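Local coordinates for protein yesU (Bacillus subtilis, PDB 1OQ1), which is of unknown function but has a galectin-like beta-sandwich fold, as in many carbohydrate-binding proteins, at residues D68-E73 with D158-M163; I72-L77 with P152-A157; R122-E127 with R203-M208. One frame throughout, in Å; residues are numbered along the deposited sequence.

Contact 1 lies within one sheet of the sandwich, contact 2 at the end of that sheet and contact 3 beside strand 199-205 of the other. Contacts 1 and 2 share Ile72 and Glu73, at the end of strand 63-73, and their centres lie about 9 Å apart; Tyr161 OH of contact 1 packs on Pro152 CG of contact 2 at 3.4 Å. Contact 3 is about 10 Å from contact 2, centre to centre, and a probable hydrogen bond of 2.9 Å joins Leu77 O to Met205 N between neighbouring strands. Contacts 1 and 3 are about 16 Å apart between centres, yet Met208 CE reaches Pro71 CA at 3.9 Å. The bound acetate belongs to contact 3.

Contact 1 (D68-E73 with D158-M163); sequences DFSPIE and DSPYRM
The ring of Tyr161 has the carbonyl oxygen of Phe69 at its edge and in its plane, CD2 of Tyr161 lying 3.6 Å from O of Phe69. Over one face of this ring, displaced toward the rim, sits the backbone oxygen of Asp158, and Tyr161 OH accepts a bond from Asp158 N, so the residues before the strand curl back onto its tyrosine. The Phe69 ring carries Pro71 N above one face, again near the rim. The selenium of Met163, a selenomethionine, approaches that ring obliquely in a Met-aromatic contact, SE being 5.5 Å from the Phe69 centroid, while Met163 CG packs on Phe69 CB at 3.8 Å. The third flat group, the Arg162 guanidinium, is met at its edge by the Asp68 carboxylate, with the two planes 31° apart.

This salt bridge runs from Arg162 NE to Asp68 OD1 at 2.9 Å, and its N-H...O angle of 130° makes the hydrogen bond weak. The two side chains lie alongside each other and point the same way; a bend at chi2 of Arg162 (-75°) brings NE back to the aspartate. One water reinforces the pair, donating to Asp68 OD2 and accepting from Arg162 NH2. A second water links Pro71 O with Ser159 OG, and Ser70 OG rests against Pro160 CB at 3.3 Å, just after the cis peptide.

Phe69 and Tyr161 form an antiparallel hydrogen-bonded pair, with Phe69 N to Tyr161 O at 3.0 Å and Tyr161 N to Phe69 O at 2.8 Å. Strand 63-73 lies between strands 161-168 and 209-222, bonded to the latter at Arg213 and Val211; Phe69 projects toward strand 112-122 of the second sheet, where it meets Tyr119 edge-to-face, and Asp68 and Arg162 occupy the other face.

Contact 2 (I72-L77 with P152-A157); sequences IEQPGL and PSPDDA
Pro154 packs its ring against Ile72 and Gln74 at the point where strand 63-73 ends in a classic beta bulge, Ile72 and Glu73 both facing Lys209 of the adjacent strand 209-222. The contact joins this end of one sheet of the galectin-like sandwich to the loop between strands 142-148 and 161-168, and it lies at the surface.

Across the segments the interactions are van der Waals contacts, without a hydrogen bond. Pro154 CB lies 3.4 Å from the carbonyl oxygen of Ile72, and Pro154 CG comes within 4.0 Å of Glu73 N. It is therefore the bulged backbone, not the side chains of Ile72 and Glu73, that receives the proline; CB of both residues points away from the loop.

Polar bonds instead give the loop its own shape. Ser153 OG donates to Asp155 OD1 at 2.6 Å, meeting it on the syn side and 19° out of the carboxylate plane. The same oxygen takes a weak bond from Asp156 N. Backbone bonds from Asp156 N to Ser153 O and from Ala157 N to Pro154 O, each 3.2 Å long, close the short 3-10 segment 154-156, which presents the ring of Pro154 to the strand end.

On the strand side, the backbone of Glu73 is bonded to Lys209, and its carboxylate makes a weak, long ion pair with the same lysine. Beyond the bulge Gln74 and Pro154 both lean on Phe120 of strand 112-122, so the two segments also meet through a common neighbour in the second sheet. With CG placed between the backbone N and the carbonyl carbon (chi1 69°) and the chain extended beyond it, Gln74 carries its amide obliquely past the edge of the proline, NE2 of Gln74 coming to 3.5 Å from CD of Pro154.

Contact 3 (R122-E127 with R203-M208); sequences RKYAEE and RQMAPM. With ACY (acetic acid), chain E.
Met205, which meets both Lys123 and Tyr124, forms one side of a small acetate-binding site beside strand 199-205. The acetate, probably taken up from the crystallisation liquor, is held by a pair of bonds from the edge of the Arg203 guanidinium: Arg203 NE to its O at 3.0 Å and Arg203 NH2 to its OXT at 2.6 Å. Both are nearly straight (173° and 167°). The selenium of Met205, a selenomethionine, lies 3.4 Å from the carboxyl carbon of the acetate.

A turn at chi3 brings the methyl of Met205 to Tyr124, where CE of Met205 stands 3.6 Å from OH of Tyr124, the two side chains crossing at about a right angle. Lys123 also runs across Met205, its CG being 4.1 Å from SE of Met205, and lays that same CG over the centre of the Tyr124 ring, 3.5 Å above the plane. Beyond the bend at chi2 (64°), the lysine chain stretches out to set NZ of Lys123 at 2.8 Å from O of Ala206, a hydrogen bond tilted from the carbonyl plane; Pro207 CD lies beside the ammonium group.

The turn leading into helix 125-128 is held by Glu127, whose OE1 accepts from Tyr124 N at 3.1 Å and, weakly, from Lys123 N. Tyr124 occupies the N-cap position. On the other segment, Ala206 N is hydrogen-bonded to His50 ND1, and Arg203 NH1 to the carbonyl of Gly102.

Chemically, the bond from Lys123 to Ala206 gives the ammonium group a backbone acceptor across the contact. The site next to it combines a bidentate guanidinium with the selenium and methyl of Met205, an arrangement suited to a small carboxylate, although a natural ligand of this kind remains conjecture.

Contact 1 (D68-E73 with D158-M163)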
loop_
_atom_site.group_PDB
_atom_site.type_symbol
_atom_site.label_atom_id
_atom_site.label_comp_id
_atom_site.label_asym_id
_atom_site.label_seq_id
_atom_site.Cartn_x
_atom_site.Cartn_y
_atom_site.Cartn_z
ATOM N N ASP A 68 -7.713 -3.311 -7.681
ATOM C CA ASP A 68 -9.121 -3.008 -7.443
ATOM C C ASP A 68 -9.330 -3.098 -5.935
ATOM O O ASP A 68 -8.876 -4.052 -5.303
ATOM C CB ASP A 68 -10.013 -4.019 -8.161
ATOM C CG ASP A 68 -10.261 -3.654 -9.615
ATOM O OD1 ASP A 68 -9.492 -2.850 -10.177
ATOM O OD2 ASP A 68 -11.230 -4.180 -10.200
ATOM N N PHE A 69 -10.019 -2.108 -5.372
ATOM C CA PHE A 69 -10.263 -2.027 -3.931
ATOM C C PHE A 69 -11.736 -1.831 -3.591
ATOM O O PHE A 69 -12.407 -0.988 -4.187
ATOM C CB PHE A 69 -9.466 -0.850 -3.353
ATOM C CG PHE A 69 -9.756 -0.562 -1.904
ATOM C CD1 PHE A 69 -9.289 -1.409 -0.903
ATOM C CD2 PHE A 69 -10.479 0.571 -1.542
ATOM C CE1 PHE A 69 -9.537 -1.127 0.439
ATOM C CE2 PHE A 69 -10.733 0.864 -0.201
ATOM C CZ PHE A 69 -10.260 0.012 0.790
ATOM N N SER A 70 -12.229 -2.594 -2.620
ATOM C CA SER A 70 -13.622 -2.490 -2.184
ATOM C C SER A 70 -13.706 -2.421 -0.659
ATOM O O SER A 70 -13.390 -3.396 0.026
ATOM C CB SER A 70 -14.426 -3.704 -2.652
ATOM O OG SER A 70 -14.362 -3.865 -4.051
ATOM N N PRO A 71 -14.107 -1.263 -0.105
ATOM C CA PRO A 71 -14.220 -1.139 1.352
ATOM C C PRO A 71 -15.545 -1.792 1.741
ATOM O O PRO A 71 -16.606 -1.356 1.299
ATOM C CB PRO A 71 -14.214 0.370 1.567
ATOM C CG PRO A 71 -14.940 0.869 0.355
ATOM C CD PRO A 71 -14.361 0.029 -0.768
ATOM N N ILE A 72 -15.480 -2.832 2.567
ATOM C CA ILE A 72 -16.678 -3.568 2.957
ATOM C C ILE A 72 -17.239 -3.216 4.327
ATOM O O ILE A 72 -18.456 -3.125 4.492
ATOM C CB ILE A 72 -16.407 -5.089 2.919
ATOM C CG1 ILE A 72 -15.903 -5.487 1.530
ATOM C CG2 ILE A 72 -17.680 -5.867 3.271
ATOM C CD1 ILE A 72 -16.844 -5.105 0.396
ATOM N N GLU A 73 -16.358 -3.015 5.303
ATOM C CA GLU A 73 -16.798 -2.699 6.657
ATOM C C GLU A 73 -15.785 -1.844 7.415
ATOM O O GLU A 73 -14.580 -2.088 7.349
ATOM C CB GLU A 73 -17.036 -4.013 7.408
ATOM C CG GLU A 73 -17.975 -3.932 8.590
ATOM C CD GLU A 73 -18.268 -5.307 9.173
ATOM O OE1 GLU A 73 -17.347 -5.924 9.748
ATOM O OE2 GLU A 73 -19.417 -5.777 9.043
ATOM N N ASP A 158 -19.710 2.074 -4.482
ATOM C CA ASP A 158 -20.043 1.540 -5.800
ATOM C C ASP A 158 -18.736 0.866 -6.206
ATOM O O ASP A 158 -18.066 1.272 -7.157
ATOM C CB ASP A 158 -20.401 2.656 -6.786
ATOM C CG ASP A 158 -20.686 2.125 -8.184
ATOM O OD1 ASP A 158 -21.104 0.953 -8.302
ATOM O OD2 ASP A 158 -20.498 2.876 -9.162
ATOM N N SER A 159 -18.378 -0.158 -5.436
ATOM C CA SER A 159 -17.143 -0.911 -5.621
ATOM C C SER A 159 -17.119 -1.826 -6.841
ATOM O O SER A 159 -18.162 -2.257 -7.329
ATOM C CB SER A 159 -16.866 -1.742 -4.361
ATOM O OG SER A 159 -16.747 -0.906 -3.219
ATOM N N PRO A 160 -15.915 -2.152 -7.333
ATOM C CA PRO A 160 -14.633 -1.696 -6.782
ATOM C C PRO A 160 -14.134 -0.361 -7.335
ATOM O O PRO A 160 -14.659 0.164 -8.319
ATOM C CB PRO A 160 -13.691 -2.838 -7.138
ATOM C CG PRO A 160 -14.191 -3.228 -8.495
ATOM C CD PRO A 160 -15.702 -3.224 -8.324
ATOM N N TYR A 161 -13.100 0.172 -6.691
ATOM C CA TYR A 161 -12.477 1.425 -7.105
ATOM C C TYR A 161 -11.117 1.097 -7.730
ATOM O O TYR A 161 -10.419 0.196 -7.266
ATOM C CB TYR A 161 -12.327 2.347 -5.890
ATOM C CG TYR A 161 -13.658 2.829 -5.358
ATOM C CD1 TYR A 161 -14.234 4.008 -5.831
ATOM C CD2 TYR A 161 -14.385 2.061 -4.445
ATOM C CE1 TYR A 161 -15.506 4.411 -5.416
ATOM C CE2 TYR A 161 -15.664 2.456 -4.022
ATOM C CZ TYR A 161 -16.216 3.627 -4.518
ATOM O OH TYR A 161 -17.497 3.996 -4.165
ATOM N N ARG A 162 -10.759 1.817 -8.794
ATOM C CA ARG A 162 -9.495 1.595 -9.506
ATOM C C ARG A 162 -8.367 2.445 -8.927
ATOM O O ARG A 162 -8.343 3.662 -9.094
ATOM C CB ARG A 162 -9.682 1.905 -10.996
ATOM C CG ARG A 162 -10.392 0.800 -11.788
ATOM C CD ARG A 162 -9.442 -0.369 -12.030
ATOM N NE ARG A 162 -10.064 -1.520 -12.684
ATOM C CZ ARG A 162 -10.403 -1.583 -13.971
ATOM N NH1 ARG A 162 -10.192 -0.552 -14.778
ATOM N NH2 ARG A 162 -10.941 -2.697 -14.454
HETATM N N MSE A 163 -7.446 1.787 -8.231
HETATM C CA MSE A 163 -6.319 2.461 -7.586
HETATM C C MSE A 163 -5.085 2.402 -8.480
HETATM O O MSE A 163 -4.788 1.358 -9.053
HETATM C CB MSE A 163 -6.021 1.768 -6.258
HETATM C CG MSE A 163 -7.265 1.249 -5.562
HETATM SE SE MSE A 163 -8.430 2.640 -4.893
HETATM C CE MSE A 163 -9.364 3.210 -6.457
HETATM O O HOH W 1 -10.186 -5.040 -12.452
HETATM O O HOH W 2 -17.782 -1.982 -1.067
#

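Contact 2 (I72-L77 with P152-A157)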
loop_
_atom_site.group_PDB
_atom_site.type_symbol
_atom_site.label_atom_id
_atom_site.label_comp_id
_atom_site.label_asym_id
_atom_site.label_seq_id
_atom_site.Cartn_x
_atom_site.Cartn_y
_atom_site.Cartn_z
ATOM N N ILE A 72 -15.480 -2.832 2.567
ATOM C CA ILE A 72 -16.678 -3.568 2.957
ATOM C C ILE A 72 -17.239 -3.216 4.327
ATOM O O ILE A 72 -18.456 -3.125 4.492
ATOM C CB ILE A 72 -16.407 -5.089 2.919
ATOM C CG1 ILE A 72 -15.903 -5.487 1.530
ATOM C CG2 ILE A 72 -17.680 -5.867 3.271
ATOM C CD1 ILE A 72 -16.844 -5.105 0.396
ATOM N N GLU A 73 -16.358 -3.015 5.303
ATOM C CA GLU A 73 -16.798 -2.699 6.657
ATOM C C GLU A 73 -15.785 -1.844 7.415
ATOM O O GLU A 73 -14.580 -2.088 7.349
ATOM C CB GLU A 73 -17.036 -4.013 7.408
ATOM C CG GLU A 73 -17.975 -3.932 8.590
ATOM C CD GLU A 73 -18.268 -5.307 9.173
ATOM O OE1 GLU A 73 -17.347 -5.924 9.748
ATOM O OE2 GLU A 73 -19.417 -5.777 9.043
ATOM N N GLN A 74 -16.281 -0.834 8.128
ATOM C CA GLN A 74 -15.432 0.050 8.929
ATOM C C GLN A 74 -15.953 -0.070 10.366
ATOM O O GLN A 74 -16.974 -0.718 10.592
ATOM C CB GLN A 74 -15.553 1.499 8.436
ATOM C CG GLN A 74 -16.910 2.136 8.700
ATOM C CD GLN A 74 -17.020 3.557 8.169
ATOM O OE1 GLN A 74 -17.819 4.352 8.664
ATOM N NE2 GLN A 74 -16.229 3.879 7.150
ATOM N N PRO A 75 -15.255 0.518 11.355
ATOM C CA PRO A 75 -14.013 1.297 11.313
ATOM C C PRO A 75 -12.829 0.491 10.794
ATOM O O PRO A 75 -12.831 -0.742 10.834
ATOM C CB PRO A 75 -13.804 1.704 12.773
ATOM C CG PRO A 75 -15.186 1.744 13.323
ATOM C CD PRO A 75 -15.804 0.507 12.723
ATOM N N GLY A 76 -11.813 1.204 10.325
ATOM C CA GLY A 76 -10.624 0.556 9.810
ATOM C C GLY A 76 -9.812 1.521 8.966
ATOM O O GLY A 76 -10.240 2.647 8.712
ATOM N N LEU A 77 -8.639 1.080 8.534
ATOM C CA LEU A 77 -7.766 1.908 7.712
ATOM C C LEU A 77 -6.938 1.008 6.805
ATOM O O LEU A 77 -6.583 -0.111 7.183
ATOM C CB LEU A 77 -6.855 2.759 8.610
ATOM C CG LEU A 77 -5.751 3.624 7.986
ATOM C CD1 LEU A 77 -5.497 4.845 8.867
ATOM C CD2 LEU A 77 -4.476 2.810 7.817
ATOM N N PRO A 152 -16.035 6.694 -0.347
ATOM C CA PRO A 152 -17.144 6.877 0.587
ATOM C C PRO A 152 -17.087 5.823 1.676
ATOM O O PRO A 152 -16.182 4.989 1.695
ATOM C CB PRO A 152 -18.360 6.679 -0.302
ATOM C CG PRO A 152 -17.905 5.530 -1.176
ATOM C CD PRO A 152 -16.473 5.952 -1.548
ATOM N N SER A 153 -18.052 5.883 2.588
ATOM C CA SER A 153 -18.170 4.881 3.634
ATOM C C SER A 153 -18.777 3.692 2.883
ATOM O O SER A 153 -19.344 3.866 1.798
ATOM C CB SER A 153 -19.106 5.383 4.736
ATOM O OG SER A 153 -20.122 6.210 4.198
ATOM N N PRO A 154 -18.668 2.477 3.434
ATOM C CA PRO A 154 -19.212 1.287 2.772
ATOM C C PRO A 154 -20.669 1.358 2.337
ATOM O O PRO A 154 -21.023 0.832 1.282
ATOM C CB PRO A 154 -18.966 0.177 3.791
ATOM C CG PRO A 154 -17.723 0.643 4.487
ATOM C CD PRO A 154 -17.997 2.113 4.694
ATOM N N ASP A 155 -21.511 2.007 3.136
ATOM C CA ASP A 155 -22.930 2.107 2.806
ATOM C C ASP A 155 -23.229 2.735 1.445
ATOM O O ASP A 155 -24.189 2.343 0.778
ATOM C CB ASP A 155 -23.692 2.853 3.919
ATOM C CG ASP A 155 -23.140 4.244 4.201
ATOM O OD1 ASP A 155 -22.080 4.609 3.648
ATOM O OD2 ASP A 155 -23.770 4.976 4.996
ATOM N N ASP A 156 -22.404 3.691 1.024
ATOM C CA ASP A 156 -22.612 4.362 -0.259
ATOM C C ASP A 156 -21.646 3.935 -1.360
ATOM O O ASP A 156 -21.624 4.547 -2.426
ATOM C CB ASP A 156 -22.492 5.881 -0.106
ATOM C CG ASP A 156 -23.567 6.478 0.775
ATOM O OD1 ASP A 156 -24.662 5.887 0.891
ATOM O OD2 ASP A 156 -23.317 7.565 1.338
ATOM N N ALA A 157 -20.854 2.896 -1.115
ATOM C CA ALA A 157 -19.879 2.442 -2.102
ATOM C C ALA A 157 -20.454 1.875 -3.399
ATOM O O ALA A 157 -21.539 1.299 -3.417
ATOM C CB ALA A 157 -18.951 1.399 -1.471
#

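Contact 3 (R122-E127 with R203-M208)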
loop_
_atom_site.group_PDB
_atom_site.type_symbol
_atom_site.label_atom_id
_atom_site.label_comp_id
_atom_site.label_asym_id
_atom_site.label_seq_id
_atom_site.Cartn_x
_atom_site.Cartn_y
_atom_site.Cartn_z
ATOM N N ARG A 122 -10.223 5.530 8.187
ATOM C CA ARG A 122 -11.458 5.663 8.951
ATOM C C ARG A 122 -11.449 4.873 10.264
ATOM O O ARG A 122 -12.495 4.416 10.719
ATOM C CB ARG A 122 -12.640 5.187 8.093
ATOM C CG ARG A 122 -12.591 5.624 6.625
ATOM C CD ARG A 122 -12.755 7.134 6.451
ATOM N NE ARG A 122 -12.382 7.543 5.096
ATOM C CZ ARG A 122 -13.166 7.434 4.028
ATOM N NH1 ARG A 122 -14.393 6.937 4.142
ATOM N NH2 ARG A 122 -12.708 7.796 2.835
ATOM N N LYS A 123 -10.279 4.716 10.870
ATOM C CA LYS A 123 -10.160 3.972 12.121
ATOM C C LYS A 123 -10.595 4.795 13.334
ATOM O O LYS A 123 -11.308 4.293 14.203
ATOM C CB LYS A 123 -8.712 3.498 12.309
ATOM C CG LYS A 123 -8.380 2.933 13.692
ATOM C CD LYS A 123 -9.157 1.657 14.006
ATOM C CE LYS A 123 -8.778 1.130 15.387
ATOM N NZ LYS A 123 -9.456 -0.154 15.718
ATOM N N TYR A 124 -10.171 6.056 13.382
ATOM C CA TYR A 124 -10.496 6.937 14.507
ATOM C C TYR A 124 -11.415 8.093 14.120
ATOM O O TYR A 124 -11.468 8.493 12.958
ATOM C CB TYR A 124 -9.201 7.486 15.112
ATOM C CG TYR A 124 -8.251 6.411 15.594
ATOM C CD1 TYR A 124 -8.572 5.610 16.693
ATOM C CD2 TYR A 124 -7.036 6.183 14.944
ATOM C CE1 TYR A 124 -7.703 4.606 17.135
ATOM C CE2 TYR A 124 -6.162 5.182 15.377
ATOM C CZ TYR A 124 -6.503 4.399 16.471
ATOM O OH TYR A 124 -5.637 3.418 16.901
ATOM N N ALA A 125 -12.125 8.636 15.104
ATOM C CA ALA A 125 -13.046 9.744 14.867
ATOM C C ALA A 125 -12.372 10.917 14.164
ATOM O O ALA A 125 -12.929 11.492 13.226
ATOM C CB ALA A 125 -13.652 10.211 16.184
ATOM N N GLU A 126 -11.178 11.282 14.618
ATOM C CA GLU A 126 -10.461 12.394 14.005
ATOM C C GLU A 126 -10.224 12.153 12.521
ATOM O O GLU A 126 -10.278 13.082 11.716
ATOM C CB GLU A 126 -9.118 12.621 14.697
ATOM C CG GLU A 126 -9.216 13.356 16.015
ATOM C CD GLU A 126 -7.853 13.690 16.589
ATOM O OE1 GLU A 126 -7.137 12.759 17.007
ATOM O OE2 GLU A 126 -7.496 14.886 16.613
ATOM N N GLU A 127 -9.956 10.901 12.161
ATOM C CA GLU A 127 -9.699 10.563 10.771
ATOM C C GLU A 127 -10.996 10.610 9.971
ATOM O O GLU A 127 -11.032 11.132 8.860
ATOM C CB GLU A 127 -9.066 9.175 10.671
ATOM C CG GLU A 127 -7.789 9.036 11.482
ATOM C CD GLU A 127 -7.212 7.642 11.435
ATOM O OE1 GLU A 127 -7.994 6.683 11.268
ATOM O OE2 GLU A 127 -5.976 7.496 11.583
ATOM N N ARG A 203 -1.420 -3.210 4.150
ATOM C CA ARG A 203 -1.696 -3.116 5.579
ATOM C C ARG A 203 -3.133 -2.725 5.869
ATOM O O ARG A 203 -3.769 -2.011 5.097
ATOM C CB ARG A 203 -0.771 -2.092 6.248
ATOM C CG ARG A 203 -1.147 -1.771 7.704
ATOM C CD ARG A 203 -0.144 -0.811 8.329
ATOM N NE ARG A 203 -0.375 -0.553 9.753
ATOM C CZ ARG A 203 -0.270 -1.478 10.706
ATOM N NH1 ARG A 203 0.050 -2.723 10.393
ATOM N NH2 ARG A 203 -0.448 -1.149 11.979
ATOM N N GLN A 204 -3.648 -3.214 6.989
ATOM C CA GLN A 204 -4.987 -2.863 7.424
ATOM C C GLN A 204 -4.967 -2.726 8.929
ATOM O O GLN A 204 -4.243 -3.451 9.614
ATOM C CB GLN A 204 -6.016 -3.939 7.062
ATOM C CG GLN A 204 -6.328 -4.073 5.586
ATOM C CD GLN A 204 -7.584 -4.897 5.336
ATOM O OE1 GLN A 204 -8.166 -5.472 6.264
ATOM N NE2 GLN A 204 -8.007 -4.961 4.081
HETATM N N MSE A 205 -5.741 -1.774 9.433
HETATM C CA MSE A 205 -5.879 -1.598 10.867
HETATM C C MSE A 205 -7.225 -2.243 11.149
HETATM O O MSE A 205 -8.212 -1.935 10.477
HETATM C CB MSE A 205 -5.928 -0.119 11.253
HETATM C CG MSE A 205 -4.583 0.580 11.254
HETATM SE SE MSE A 205 -4.701 2.308 12.116
HETATM C CE MSE A 205 -4.486 1.743 13.963
ATOM N N ALA A 206 -7.261 -3.162 12.107
ATOM C CA ALA A 206 -8.506 -3.832 12.461
ATOM C C ALA A 206 -9.468 -2.769 12.973
ATOM O O ALA A 206 -9.032 -1.750 13.510
ATOM C CB ALA A 206 -8.248 -4.870 13.542
ATOM N N PRO A 207 -10.788 -3.005 12.860
ATOM C CA PRO A 207 -11.466 -4.180 12.298
ATOM C C PRO A 207 -11.852 -4.071 10.821
ATOM O O PRO A 207 -12.898 -4.577 10.399
ATOM C CB PRO A 207 -12.688 -4.304 13.187
ATOM C CG PRO A 207 -13.083 -2.878 13.341
ATOM C CD PRO A 207 -11.752 -2.162 13.588
HETATM N N MSE A 208 -10.999 -3.420 10.042
HETATM C CA MSE A 208 -11.228 -3.236 8.614
HETATM C C MSE A 208 -11.574 -4.527 7.873
HETATM O O MSE A 208 -11.002 -5.583 8.136
HETATM C CB MSE A 208 -9.973 -2.632 7.979
HETATM C CG MSE A 208 -10.085 -2.297 6.495
HETATM SE SE MSE A 208 -11.073 -0.672 6.219
HETATM C CE MSE A 208 -11.991 -1.118 4.564
HETATM C C ACY E . -1.284 2.122 12.045
HETATM O O ACY E . -1.271 2.096 10.734
HETATM O OXT ACY E . -1.208 1.129 12.847
HETATM C CH3 ACY E . -1.411 3.519 12.629
#